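Local coordinates for protein NEQ011 (Nanoarchaeum equitans Kin4-M, PDB 6GQ8) that probably reduces superoxide to hydrogen peroxide at a mononuclear non-haem iron centre, as a neelaredoxin-type superoxide reductase, at residues 5-10 with 101-106; 27-32 with 41-46; 35-40 with 72-77. One frame throughout, in Å; residues are numbered along the deposited sequence.

Interaction 1. Residues 5-10 with 101-106; sequences EYNPKH and GLWKTE. With FE (Fe (III) ion), chain E.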
loop_
_atom_site.group_PDB
_atom_site.type_symbol
_atom_site.label_atom_id
_atom_site.label_comp_id
_atom_site.label_asym_id
_atom_site.label_seq_id
_atom_site.Cartn_x
_atom_site.Cartn_y
_atom_site.Cartn_z
ATOM N N GLU A 5 -2.864 -5.515 24.025
ATOM C CA GLU A 5 -3.620 -4.891 25.099
ATOM C C GLU A 5 -4.542 -3.815 24.540
ATOM O O GLU A 5 -4.184 -3.095 23.603
ATOM C CB GLU A 5 -2.655 -4.275 26.115
ATOM C CG GLU A 5 -1.563 -5.226 26.580
ATOM C CD GLU A 5 -0.735 -4.669 27.720
ATOM O OE1 GLU A 5 -0.561 -3.432 27.781
ATOM O OE2 GLU A 5 -0.253 -5.467 28.553
ATOM N N TYR A 6 -5.742 -3.721 25.105
ATOM C CA TYR A 6 -6.694 -2.723 24.643
ATOM C C TYR A 6 -6.214 -1.322 25.002
ATOM O O TYR A 6 -5.676 -1.090 26.088
ATOM C CB TYR A 6 -8.078 -2.970 25.245
ATOM C CG TYR A 6 -9.061 -1.864 24.933
ATOM C CD1 TYR A 6 -9.651 -1.766 23.681
ATOM C CD2 TYR A 6 -9.386 -0.907 25.887
ATOM C CE1 TYR A 6 -10.542 -0.751 23.388
ATOM C CE2 TYR A 6 -10.277 0.110 25.602
ATOM C CZ TYR A 6 -10.851 0.183 24.352
ATOM O OH TYR A 6 -11.738 1.194 24.065
ATOM N N ASN A 7 -6.417 -0.386 24.079
ATOM C CA ASN A 7 -6.045 1.008 24.284
ATOM C C ASN A 7 -7.039 1.905 23.559
ATOM O O ASN A 7 -7.180 1.810 22.333
ATOM C CB ASN A 7 -4.621 1.264 23.793
ATOM C CG ASN A 7 -4.154 2.678 24.069
ATOM O OD1 ASN A 7 -4.438 3.598 23.304
ATOM N ND2 ASN A 7 -3.434 2.859 25.171
ATOM N N PRO A 8 -7.747 2.782 24.276
ATOM C CA PRO A 8 -8.800 3.584 23.628
ATOM C C PRO A 8 -8.305 4.448 22.482
ATOM O O PRO A 8 -9.075 4.721 21.551
ATOM C CB PRO A 8 -9.344 4.440 24.781
ATOM C CG PRO A 8 -8.992 3.679 26.019
ATOM C CD PRO A 8 -7.677 3.022 25.727
ATOM N N LYS A 9 -7.047 4.886 22.511
ATOM C CA LYS A 9 -6.539 5.780 21.479
ATOM C C LYS A 9 -5.945 5.039 20.290
ATOM O O LYS A 9 -5.918 5.589 19.183
ATOM C CB LYS A 9 -5.487 6.728 22.060
ATOM C CG LYS A 9 -6.062 7.942 22.776
ATOM C CD LYS A 9 -4.958 8.896 23.199
ATOM C CE LYS A 9 -5.524 10.190 23.762
ATOM N NZ LYS A 9 -4.447 11.156 24.123
ATOM N N HIS A 10 -5.462 3.809 20.484
ATOM C CA HIS A 10 -4.694 3.117 19.460
ATOM C C HIS A 10 -5.312 1.815 18.967
ATOM O O HIS A 10 -4.981 1.387 17.857
ATOM C CB HIS A 10 -3.278 2.806 19.973
ATOM C CG HIS A 10 -2.457 4.021 20.277
ATOM N ND1 HIS A 10 -2.310 4.518 21.554
ATOM C CD2 HIS A 10 -1.721 4.826 19.475
ATOM C CE1 HIS A 10 -1.530 5.584 21.524
ATOM N NE2 HIS A 10 -1.158 5.792 20.274
ATOM N N GLY A 101 3.831 2.592 17.625
ATOM C CA GLY A 101 3.985 1.239 17.130
ATOM C C GLY A 101 2.691 0.637 16.607
ATOM O O GLY A 101 1.789 1.335 16.139
ATOM N N LEU A 102 2.612 -0.687 16.698
ATOM C CA LEU A 102 1.544 -1.477 16.106
ATOM C C LEU A 102 0.602 -2.007 17.180
ATOM O O LEU A 102 1.023 -2.350 18.289
ATOM C CB LEU A 102 2.120 -2.645 15.300
ATOM C CG LEU A 102 2.995 -2.240 14.115
ATOM C CD1 LEU A 102 4.052 -3.295 13.825
ATOM C CD2 LEU A 102 2.125 -2.012 12.898
ATOM N N TRP A 103 -0.680 -2.091 16.825
ATOM C CA TRP A 103 -1.730 -2.523 17.735
ATOM C C TRP A 103 -2.652 -3.497 17.015
ATOM O O TRP A 103 -2.963 -3.308 15.837
ATOM C CB TRP A 103 -2.530 -1.326 18.260
ATOM C CG TRP A 103 -1.692 -0.317 18.986
ATOM C CD1 TRP A 103 -0.906 0.651 18.430
ATOM C CD2 TRP A 103 -1.567 -0.171 20.405
ATOM N NE1 TRP A 103 -0.293 1.385 19.417
ATOM C CE2 TRP A 103 -0.682 0.899 20.638
ATOM C CE3 TRP A 103 -2.116 -0.845 21.500
ATOM C CZ2 TRP A 103 -0.339 1.317 21.921
ATOM C CZ3 TRP A 103 -1.770 -0.432 22.772
ATOM C CH2 TRP A 103 -0.891 0.639 22.973
ATOM N N LYS A 104 -3.093 -4.530 17.732
ATOM C CA LYS A 104 -3.884 -5.612 17.162
ATOM C C LYS A 104 -5.205 -5.759 17.905
ATOM O O LYS A 104 -5.269 -5.576 19.125
ATOM C CB LYS A 104 -3.127 -6.946 17.219
ATOM C CG LYS A 104 -3.847 -8.098 16.530
ATOM C CD LYS A 104 -3.053 -9.391 16.599
ATOM C CE LYS A 104 -3.260 -10.078 17.939
ATOM N NZ LYS A 104 -2.801 -11.495 17.933
ATOM N N THR A 105 -6.256 -6.092 17.156
ATOM C CA THR A 105 -7.556 -6.440 17.711
ATOM C C THR A 105 -8.111 -7.632 16.946
ATOM O O THR A 105 -8.005 -7.693 15.718
ATOM C CB THR A 105 -8.539 -5.263 17.635
ATOM O OG1 THR A 105 -8.075 -4.191 18.465
ATOM C CG2 THR A 105 -9.936 -5.680 18.083
ATOM N N GLU A 106 -8.706 -8.575 17.673
ATOM C CA GLU A 106 -9.338 -9.744 17.082
ATOM C C GLU A 106 -10.822 -9.733 17.418
ATOM O O GLU A 106 -11.215 -9.328 18.517
ATOM C CB GLU A 106 -8.694 -11.042 17.585
ATOM C CG GLU A 106 -7.229 -11.197 17.206
ATOM C CD GLU A 106 -6.587 -12.428 17.821
ATOM O OE1 GLU A 106 -7.293 -13.193 18.512
ATOM O OE2 GLU A 106 -5.374 -12.629 17.610
HETATM FE FE FE E . -0.127 7.421 19.130
HETATM O O HOH W 1 -4.821 -3.287 20.559
#
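His10 and Trp103 meet through a CH-pi contact: CB of His10 stands over one face of the indole, 3.2 Å from the centroid of its five-membered ring and only 9° off the normal. With chi1 at -64°, CG of His10 lies opposite its own carbonyl carbon, and the imidazole runs nearly parallel to the indole but slid well aside, so the two rings barely overlap. Further along the indole, Asn7 CB packs on Trp103 CZ3 at 3.5 Å, and Glu5 O lies at the ring's edge.

One polar bond orients the imidazole: His10 ND1 donates to Asn7 OD1 at 2.9 Å, approaching from above the carbonyl plane. Weak bonds from the backbone N atoms of Lys9 and His10 hold the same oxygen in the turn. A water within hydrogen-bonding distance of Glu5 O and Lys104 O can bridge the two backbones.

On the far side of the imidazole, NE2 of His10 binds the iron at 2.2 Å. Trp103 thus supports the root of this ligand's side chain, and Asn7 is its second-shell anchor. The loop 5-10 leads from strand 2-3 into strand 12-19, while strand 101-108 runs between strands 2-3 and 89-97 in the mixed sheet.

Interaction 2. Residues 27-32 with 41-46; sequences IEVGKE and HHIQWV. With FE (Fe (III) ion), chain E.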
loop_
_atom_site.group_PDB
_atom_site.type_symbol
_atom_site.label_atom_id
_atom_site.label_comp_id
_atom_site.label_asym_id
_atom_site.label_seq_id
_atom_site.Cartn_x
_atom_site.Cartn_y
_atom_site.Cartn_z
ATOM N N ILE A 27 -13.747 -0.442 10.606
ATOM C CA ILE A 27 -12.567 -0.389 11.458
ATOM C C ILE A 27 -12.310 1.073 11.788
ATOM O O ILE A 27 -12.213 1.907 10.881
ATOM C CB ILE A 27 -11.331 -1.016 10.782
ATOM C CG1 ILE A 27 -11.662 -2.401 10.224
ATOM C CG2 ILE A 27 -10.183 -1.123 11.770
ATOM C CD1 ILE A 27 -10.797 -2.798 9.053
ATOM N N GLU A 28 -12.214 1.385 13.078
ATOM C CA GLU A 28 -11.957 2.749 13.518
ATOM C C GLU A 28 -10.949 2.730 14.655
ATOM O O GLU A 28 -11.103 1.966 15.612
ATOM C CB GLU A 28 -13.254 3.438 13.968
ATOM C CG GLU A 28 -13.089 4.912 14.316
ATOM C CD GLU A 28 -14.411 5.612 14.593
ATOM O OE1 GLU A 28 -15.449 4.924 14.686
ATOM O OE2 GLU A 28 -14.408 6.855 14.721
ATOM N N VAL A 29 -9.921 3.569 14.546
ATOM C CA VAL A 29 -8.927 3.743 15.599
ATOM C C VAL A 29 -9.249 5.029 16.346
ATOM O O VAL A 29 -9.466 6.077 15.725
ATOM C CB VAL A 29 -7.500 3.779 15.026
ATOM C CG1 VAL A 29 -6.486 3.958 16.149
ATOM C CG2 VAL A 29 -7.208 2.509 14.238
ATOM N N GLY A 30 -9.299 4.948 17.670
ATOM C CA GLY A 30 -9.635 6.115 18.464
ATOM C C GLY A 30 -11.110 6.445 18.453
ATOM O O GLY A 30 -11.478 7.627 18.394
ATOM N N LYS A 31 -11.970 5.426 18.505
ATOM C CA LYS A 31 -13.408 5.647 18.394
ATOM C C LYS A 31 -13.936 6.495 19.549
ATOM O O LYS A 31 -14.606 7.511 19.331
ATOM C CB LYS A 31 -14.129 4.303 18.327
ATOM C CG LYS A 31 -15.577 4.398 17.901
ATOM C CD LYS A 31 -16.249 3.039 17.944
ATOM C CE LYS A 31 -17.693 3.134 17.494
ATOM N NZ LYS A 31 -18.344 1.800 17.473
ATOM N N GLU A 32 -13.638 6.098 20.789
ATOM C CA GLU A 32 -14.153 6.813 21.952
ATOM C C GLU A 32 -13.261 7.962 22.393
ATOM O O GLU A 32 -13.768 8.954 22.930
ATOM C CB GLU A 32 -14.373 5.852 23.126
ATOM C CG GLU A 32 -13.111 5.241 23.726
ATOM C CD GLU A 32 -13.389 4.509 25.027
ATOM O OE1 GLU A 32 -14.545 4.081 25.223
ATOM O OE2 GLU A 32 -12.438 4.283 25.808
ATOM N N HIS A 41 2.570 12.673 14.194
ATOM C CA HIS A 41 1.883 11.739 15.086
ATOM C C HIS A 41 0.495 11.479 14.518
ATOM O O HIS A 41 -0.381 12.343 14.619
ATOM C CB HIS A 41 1.799 12.294 16.504
ATOM C CG HIS A 41 1.261 11.315 17.501
ATOM N ND1 HIS A 41 0.802 11.691 18.745
ATOM C CD2 HIS A 41 1.120 9.969 17.440
ATOM C CE1 HIS A 41 0.393 10.621 19.404
ATOM N NE2 HIS A 41 0.577 9.563 18.634
ATOM N N HIS A 42 0.292 10.295 13.938
ATOM C CA HIS A 42 -0.994 9.974 13.335
ATOM C C HIS A 42 -1.109 8.470 13.137
ATOM O O HIS A 42 -0.114 7.742 13.148
ATOM C CB HIS A 42 -1.186 10.698 11.996
ATOM C CG HIS A 42 -0.099 10.429 10.999
ATOM N ND1 HIS A 42 0.897 11.338 10.718
ATOM C CD2 HIS A 42 0.146 9.350 10.218
ATOM C CE1 HIS A 42 1.708 10.833 9.805
ATOM N NE2 HIS A 42 1.273 9.627 9.483
ATOM N N ILE A 43 -2.348 8.021 12.956
ATOM C CA ILE A 43 -2.614 6.639 12.577
ATOM C C ILE A 43 -2.462 6.552 11.065
ATOM O O ILE A 43 -3.199 7.205 10.319
ATOM C CB ILE A 43 -4.016 6.195 13.019
ATOM C CG1 ILE A 43 -4.221 6.440 14.518
ATOM C CG2 ILE A 43 -4.233 4.724 12.677
ATOM C CD1 ILE A 43 -3.278 5.671 15.414
ATOM N N GLN A 44 -1.499 5.756 10.611
ATOM C CA GLN A 44 -1.127 5.757 9.202
ATOM C C GLN A 44 -1.912 4.742 8.382
ATOM O O GLN A 44 -2.316 5.045 7.255
ATOM C CB GLN A 44 0.374 5.494 9.059
ATOM C CG GLN A 44 0.953 5.905 7.717
ATOM C CD GLN A 44 2.471 5.837 7.700
ATOM O OE1 GLN A 44 3.052 4.762 7.544
ATOM N NE2 GLN A 44 3.120 6.986 7.875
ATOM N N TRP A 45 -2.139 3.542 8.911
ATOM C CA TRP A 45 -2.787 2.504 8.120
ATOM C C TRP A 45 -3.383 1.444 9.033
ATOM O O TRP A 45 -3.074 1.370 10.225
ATOM C CB TRP A 45 -1.807 1.869 7.126
ATOM C CG TRP A 45 -0.534 1.347 7.736
ATOM C CD1 TRP A 45 0.679 1.984 7.777
ATOM C CD2 TRP A 45 -0.342 0.080 8.375
ATOM N NE1 TRP A 45 1.608 1.189 8.403
ATOM C CE2 TRP A 45 1.009 0.013 8.773
ATOM C CE3 TRP A 45 -1.177 -1.014 8.636
ATOM C CZ2 TRP A 45 1.540 -1.096 9.431
ATOM C CZ3 TRP A 45 -0.650 -2.113 9.288
ATOM C CH2 TRP A 45 0.697 -2.145 9.679
ATOM N N VAL A 46 -4.246 0.617 8.445
ATOM C CA VAL A 46 -4.813 -0.549 9.112
ATOM C C VAL A 46 -4.823 -1.712 8.126
ATOM O O VAL A 46 -5.230 -1.552 6.971
ATOM C CB VAL A 46 -6.232 -0.274 9.653
ATOM C CG1 VAL A 46 -7.105 0.354 8.581
ATOM C CG2 VAL A 46 -6.862 -1.557 10.172
HETATM FE FE FE E . -0.127 7.421 19.130
#
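NE2 of His41 binds the iron at 2.3 Å, and just behind this bond, in the buried core, Val29 packs on Ile43. His10, His35, His100 and Cys97 complete the four-histidine, one-cysteine centre characteristic of superoxide reductases. His41 itself does not touch 27-32; two residues on, the chain turns inward with Ile43.

Across the contact everything is aliphatic. CG1 of Val29 lies opposite its backbone N (chi1 -180°), which brings it 3.7 Å from Ile43 CD1 and equally near Ile43 CG1, while Val29 CG2 faces Ile43 CG2 at 4.0 Å. Two branches against three carbons make this a broad patch. The second pair is slimmer: a single methyl-to-methyl touch, Ile27 CG2 on Val46 CG2, at 3.7 Å.

Ile43 and Val46 both point inward although two residues separate them. Gln44 probably accounts for this: its psi of -41° departs from extended geometry, is consistent with a beta bulge, and would shift the phase of the strand. Trp45 meanwhile turns its ring to other subunits, with NE1 bonded to His59 of the second subunit.

Strand 22-29 belongs to the three-stranded sheet and strand 43-52 to the mixed one, so these pairs join the two sheets of an immunoglobulin-like sandwich. Ile43 also packs against His35 and Cys97. With only aliphatic carbons meeting, the pairs are held by dispersion and burial, and the metal bonds supply the directional interactions next to them.

Interaction 3. Residues 35-40 with 72-77; sequences HPNEPS and NNYTEP. With FE (Fe (III) ion), chain E.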
loop_
_atom_site.group_PDB
_atom_site.type_symbol
_atom_site.label_atom_id
_atom_site.label_comp_id
_atom_site.label_asym_id
_atom_site.label_seq_id
_atom_site.Cartn_x
_atom_site.Cartn_y
_atom_site.Cartn_z
ATOM N N HIS A 35 -7.655 9.914 18.456
ATOM C CA HIS A 35 -6.202 9.962 18.405
ATOM C C HIS A 35 -5.761 11.205 17.633
ATOM O O HIS A 35 -6.422 11.599 16.669
ATOM C CB HIS A 35 -5.654 8.700 17.731
ATOM C CG HIS A 35 -4.160 8.576 17.777
ATOM N ND1 HIS A 35 -3.336 9.133 16.822
ATOM C CD2 HIS A 35 -3.344 7.934 18.648
ATOM C CE1 HIS A 35 -2.077 8.851 17.110
ATOM N NE2 HIS A 35 -2.054 8.125 18.213
ATOM N N PRO A 36 -4.668 11.850 18.046
ATOM C CA PRO A 36 -4.168 13.003 17.288
ATOM C C PRO A 36 -3.908 12.638 15.833
ATOM O O PRO A 36 -3.546 11.505 15.507
ATOM C CB PRO A 36 -2.868 13.369 18.015
ATOM C CG PRO A 36 -3.073 12.885 19.411
ATOM C CD PRO A 36 -3.918 11.638 19.297
ATOM N N ASN A 37 -4.126 13.613 14.945
ATOM C CA ASN A 37 -3.893 13.444 13.507
ATOM C C ASN A 37 -3.007 14.603 13.061
ATOM O O ASN A 37 -3.489 15.610 12.540
ATOM C CB ASN A 37 -5.205 13.391 12.726
ATOM C CG ASN A 37 -5.032 12.814 11.334
ATOM O OD1 ASN A 37 -3.927 12.794 10.789
ATOM N ND2 ASN A 37 -6.125 12.341 10.750
ATOM N N GLU A 38 -1.707 14.442 13.258
ATOM C CA GLU A 38 -0.700 15.465 13.030
ATOM C C GLU A 38 0.393 14.902 12.140
ATOM O O GLU A 38 0.551 13.681 12.039
ATOM C CB GLU A 38 -0.105 15.935 14.366
ATOM C CG GLU A 38 -1.144 16.387 15.378
ATOM C CD GLU A 38 -0.600 16.424 16.792
ATOM O OE1 GLU A 38 0.558 16.002 17.000
ATOM O OE2 GLU A 38 -1.325 16.889 17.696
ATOM N N PRO A 39 1.175 15.767 11.481
ATOM C CA PRO A 39 2.235 15.252 10.598
ATOM C C PRO A 39 3.200 14.305 11.292
ATOM O O PRO A 39 3.573 13.276 10.712
ATOM C CB PRO A 39 2.932 16.531 10.117
ATOM C CG PRO A 39 1.857 17.569 10.160
ATOM C CD PRO A 39 1.028 17.232 11.370
ATOM N N SER A 40 3.589 14.603 12.531
ATOM C CA SER A 40 4.551 13.790 13.263
ATOM C C SER A 40 3.897 12.805 14.226
ATOM O O SER A 40 4.606 12.161 15.006
ATOM C CB SER A 40 5.540 14.682 14.015
ATOM O OG SER A 40 6.287 15.473 13.109
ATOM N N ASN A 72 -4.405 21.468 5.033
ATOM C CA ASN A 72 -5.474 21.358 6.027
ATOM C C ASN A 72 -6.448 20.230 5.693
ATOM O O ASN A 72 -7.629 20.291 6.038
ATOM C CB ASN A 72 -6.221 22.686 6.196
ATOM C CG ASN A 72 -5.310 23.804 6.665
ATOM O OD1 ASN A 72 -4.506 23.621 7.580
ATOM N ND2 ASN A 72 -5.418 24.962 6.027
ATOM N N ASN A 73 -5.957 19.190 5.024
ATOM C CA ASN A 73 -6.740 17.994 4.746
ATOM C C ASN A 73 -6.287 16.861 5.658
ATOM O O ASN A 73 -5.086 16.647 5.853
ATOM C CB ASN A 73 -6.607 17.585 3.278
ATOM C CG ASN A 73 -7.109 18.659 2.330
ATOM O OD1 ASN A 73 -8.212 19.175 2.493
ATOM N ND2 ASN A 73 -6.297 19.004 1.337
ATOM N N TYR A 74 -7.256 16.129 6.207
ATOM C CA TYR A 74 -6.983 15.100 7.200
ATOM C C TYR A 74 -7.815 13.865 6.899
ATOM O O TYR A 74 -9.043 13.953 6.820
ATOM C CB TYR A 74 -7.309 15.602 8.610
ATOM C CG TYR A 74 -6.507 16.802 9.039
ATOM C CD1 TYR A 74 -5.331 16.654 9.759
ATOM C CD2 TYR A 74 -6.930 18.091 8.730
ATOM C CE1 TYR A 74 -4.599 17.752 10.160
ATOM C CE2 TYR A 74 -6.200 19.195 9.121
ATOM C CZ TYR A 74 -5.035 19.019 9.836
ATOM O OH TYR A 74 -4.302 20.112 10.231
ATOM N N THR A 75 -7.155 12.716 6.772
ATOM C CA THR A 75 -7.851 11.444 6.629
ATOM C C THR A 75 -8.067 10.840 8.011
ATOM O O THR A 75 -7.103 10.587 8.743
ATOM C CB THR A 75 -7.075 10.467 5.746
ATOM O OG1 THR A 75 -6.680 11.119 4.532
ATOM C CG2 THR A 75 -7.960 9.272 5.402
ATOM N N GLU A 76 -9.330 10.627 8.367
ATOM C CA GLU A 76 -9.658 10.028 9.653
ATOM C C GLU A 76 -9.316 8.541 9.653
ATOM O O GLU A 76 -9.492 7.860 8.638
ATOM C CB GLU A 76 -11.143 10.205 9.967
ATOM C CG GLU A 76 -11.509 11.574 10.477
ATOM C CD GLU A 76 -10.855 11.889 11.805
ATOM O OE1 GLU A 76 -11.326 11.355 12.834
ATOM O OE2 GLU A 76 -9.869 12.657 11.819
ATOM N N PRO A 77 -8.836 8.006 10.774
ATOM C CA PRO A 77 -8.516 6.570 10.855
ATOM C C PRO A 77 -9.770 5.716 11.021
ATOM O O PRO A 77 -9.981 5.059 12.045
ATOM C CB PRO A 77 -7.594 6.510 12.080
ATOM C CG PRO A 77 -8.049 7.630 12.937
ATOM C CD PRO A 77 -8.467 8.730 12.003
HETATM FE FE FE E . -0.127 7.421 19.130
#
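The side chains of Asn37 and Tyr74 run antiparallel past one another, the amide plane turned 78° from the phenol ring. The amide therefore does not stack on the ring; what the ring meets is the backbone of Asn37, whose O sits at the ring edge, close to its plane and 3.4 Å from Tyr74 CE1. The side chain of Asn37 passes by on its way to the next residue. With CG swung opposite the backbone N (chi1 -163°), the amide reaches over to strand 74-84, and ND2 donates to Thr75 O at 2.8 Å. This bond is bent, 137° at the hydrogen. The oxygen lies close to the amide plane of Asn37, but the nitrogen stands well above the carbonyl plane of Thr75 and so misses the lone pairs.

The other end of the amide is used too: OD1 accepts from His68 ND1, which leaves the group little freedom to flip. Asn37 thereby ties the iron-site loop to the start of strand 74-84, ahead of the corner at Pro77 where the chain passes into the three-stranded sheet of the immunoglobulin-like sandwich. Tyr74 and Thr75 pair antiparallel with a strand of the fourth subunit, carrying the sheet across the interface, and Thr75 OG1 bonds to Ile60 O of that subunit.

Glu76 starts away from the loop but bends back at chi2, bringing OE2 to 3.9 Å from Asn37 ND2, while its OE1 forms a salt bridge with Lys34. At the head of the loop, His35 binds the iron through NE2. Its other nitrogen, ND1, donates to Pro36 O at 2.7 Å, in the carbonyl plane and on a lone pair, although the oxygen is tilted out of the imidazole plane, and Pro36 CD rests over one face of the imidazole, near the rim.

The centres of interactions 1 and 2 lie about 9 Å apart, as do those of 2 and 3, while 1 and 3 are about 18 Å apart; yet each contributes one histidine to the same iron. Along the chain, interaction 1 closes a loop that contains the other two, and interactions 2 and 3 alternate, 27-32, 35-40, 41-46, 72-77. Interactions 1 and 2 share the mixed sheet, through strands 101-108 and 43-52. Interactions 2 and 3 share the three-stranded sheet, where strands 22-29 and 74-84 are neighbours, with Val29 N probably hydrogen-bonded to Pro77 O. Loops from distant parts of the sequence thus converge on the metal at one end of the sandwich.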